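Local coordinates for protein hydrolase, haloacid dehalogenase-like family (Porphyromonas gingivalis, PDB 2I6X) that is predicted to act as a hydrolase of the haloacid dehalogenase (HAD) superfamily, its precise substrate not established, at residues A[148-152]-A[174-179]. Numbering follows the deposited sequence.
Sequences KYKPN and DDGPAN
Lys150 sets off with CG anti to the carbonyl carbon and beside the backbone N, kinks once at chi3 (-75°) and meets, from the other direction, Asp174, whose CG is anti to its own backbone N (chi1 -162°). The two close a salt bridge, NZ of Lys150 lying 2.6 Å from OD2 of Asp174 on the syn side, 22° out of the carboxylate plane. Asn179 crosses the lysine chain at about a right angle. Asn179 ND2 donates to Asp174 OD2 at 3.0 Å from above the carboxylate plane, while Asn179 OD1 rests 3.1 Å from Lys150 CB. Asp174 OD1 accepts from Gly176 N at 2.8 Å, an Asx turn leading into the helix; bonds to both oxygens restrain the carboxylate's rotation. Beside this polar cluster Pro151, after a cis peptide bond, sets CG 3.8 Å from Ala178 CB. A loop lysine reaching acidic residues at the C-terminal ends of parallel strands is characteristic of the HAD active site; consistent with this, Lys150 NZ also bonds Leu110 O and forms a weak, long ion pair with Asp11. The contact ties the loop between helices 143-146 and 153-163 to the turn joining strand 170-173, flanked in the parallel sheet by 7-10 and 189-191, to helix 177-185.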
loop_
_atom_site.group_PDB
_atom_site.type_symbol
_atom_site.label_atom_id
_atom_site.label_comp_id
_atom_site.label_asym_id
_atom_site.label_seq_id
_atom_site.Cartn_x
_atom_site.Cartn_y
_atom_site.Cartn_z
ATOM N N LYS A 148 10.669 -5.603 4.794
ATOM C CA LYS A 148 11.348 -4.671 3.883
ATOM C C LYS A 148 10.338 -3.612 3.449
ATOM O O LYS A 148 9.130 -3.788 3.639
ATOM C CB LYS A 148 11.916 -5.367 2.630
ATOM C CG LYS A 148 12.738 -6.626 2.842
ATOM C CD LYS A 148 13.075 -7.262 1.516
ATOM C CE LYS A 148 14.324 -8.141 1.624
ATOM N NZ LYS A 148 14.071 -9.556 1.992
ATOM N N TYR A 149 10.817 -2.520 2.863
ATOM C CA TYR A 149 9.931 -1.403 2.547
ATOM C C TYR A 149 10.462 -0.658 1.372
ATOM O O TYR A 149 11.654 -0.524 1.206
ATOM C CB TYR A 149 9.729 -0.448 3.757
ATOM C CG TYR A 149 11.020 0.082 4.367
ATOM C CD1 TYR A 149 11.761 -0.698 5.295
ATOM C CD2 TYR A 149 11.517 1.346 4.027
ATOM C CE1 TYR A 149 12.958 -0.232 5.857
ATOM C CE2 TYR A 149 12.738 1.815 4.583
ATOM C CZ TYR A 149 13.436 1.018 5.497
ATOM O OH TYR A 149 14.625 1.473 6.058
ATOM N N LYS A 150 9.553 -0.173 0.552
ATOM C CA LYS A 150 9.882 0.776 -0.496
ATOM C C LYS A 150 10.335 2.071 0.182
ATOM O O LYS A 150 9.835 2.408 1.245
ATOM C CB LYS A 150 8.654 1.047 -1.341
ATOM C CG LYS A 150 8.135 -0.165 -2.056
ATOM C CD LYS A 150 6.915 0.171 -2.941
ATOM C CE LYS A 150 5.692 0.375 -2.081
ATOM N NZ LYS A 150 4.541 0.800 -2.897
ATOM N N PRO A 151 11.246 2.813 -0.456
ATOM C CA PRO A 151 11.770 2.571 -1.811
ATOM C C PRO A 151 13.055 1.742 -1.939
ATOM O O PRO A 151 13.735 1.832 -2.948
ATOM C CB PRO A 151 12.007 4.002 -2.338
ATOM C CG PRO A 151 12.330 4.821 -1.074
ATOM C CD PRO A 151 11.809 4.039 0.133
ATOM N N ASN A 152 13.396 0.939 -0.942
ATOM C CA ASN A 152 14.600 0.118 -1.047
ATOM C C ASN A 152 14.421 -0.884 -2.167
ATOM O O ASN A 152 13.303 -1.364 -2.407
ATOM C CB ASN A 152 14.872 -0.624 0.250
ATOM C CG ASN A 152 15.144 0.304 1.405
ATOM O OD1 ASN A 152 15.825 1.304 1.237
ATOM N ND2 ASN A 152 14.615 -0.024 2.592
ATOM N N ASP A 174 2.364 3.443 -9.004
ATOM C CA ASP A 174 2.609 3.906 -7.623
ATOM C C ASP A 174 2.615 5.429 -7.621
ATOM O O ASP A 174 3.166 6.027 -8.518
ATOM C CB ASP A 174 3.931 3.351 -7.082
ATOM C CG ASP A 174 4.056 3.418 -5.543
ATOM O OD1 ASP A 174 3.672 4.427 -4.926
ATOM O OD2 ASP A 174 4.582 2.457 -4.922
ATOM N N ASP A 175 2.003 6.031 -6.607
ATOM C CA ASP A 175 1.869 7.477 -6.486
ATOM C C ASP A 175 3.062 8.070 -5.757
ATOM O O ASP A 175 3.173 9.291 -5.633
ATOM C CB ASP A 175 0.563 7.830 -5.716
ATOM C CG ASP A 175 0.523 7.213 -4.280
ATOM O OD1 ASP A 175 0.843 5.994 -4.089
ATOM O OD2 ASP A 175 0.155 7.965 -3.343
ATOM N N GLY A 176 3.927 7.194 -5.253
ATOM C CA GLY A 176 5.144 7.580 -4.549
ATOM C C GLY A 176 6.304 7.823 -5.480
ATOM O O GLY A 176 6.872 6.868 -6.042
ATOM N N PRO A 177 6.695 9.099 -5.636
ATOM C CA PRO A 177 7.834 9.457 -6.478
ATOM C C PRO A 177 9.095 8.623 -6.230
ATOM O O PRO A 177 9.731 8.196 -7.194
ATOM C CB PRO A 177 8.042 10.940 -6.160
ATOM C CG PRO A 177 6.598 11.438 -5.877
ATOM C CD PRO A 177 6.024 10.302 -5.059
ATOM N N ALA A 178 9.475 8.408 -4.962
ATOM C CA ALA A 178 10.682 7.608 -4.638
ATOM C C ALA A 178 10.509 6.147 -5.022
ATOM O O ALA A 178 11.429 5.517 -5.467
ATOM C CB ALA A 178 11.062 7.741 -3.138
ATOM N N ASN A 179 9.307 5.615 -4.852
ATOM C CA ASN A 179 8.975 4.247 -5.268
ATOM C C ASN A 179 9.098 4.071 -6.797
ATOM O O ASN A 179 9.723 3.111 -7.270
ATOM C CB ASN A 179 7.549 3.900 -4.787
ATOM C CG ASN A 179 7.409 3.906 -3.246
ATOM O OD1 ASN A 179 8.397 3.933 -2.508
ATOM N ND2 ASN A 179 6.158 3.857 -2.764
#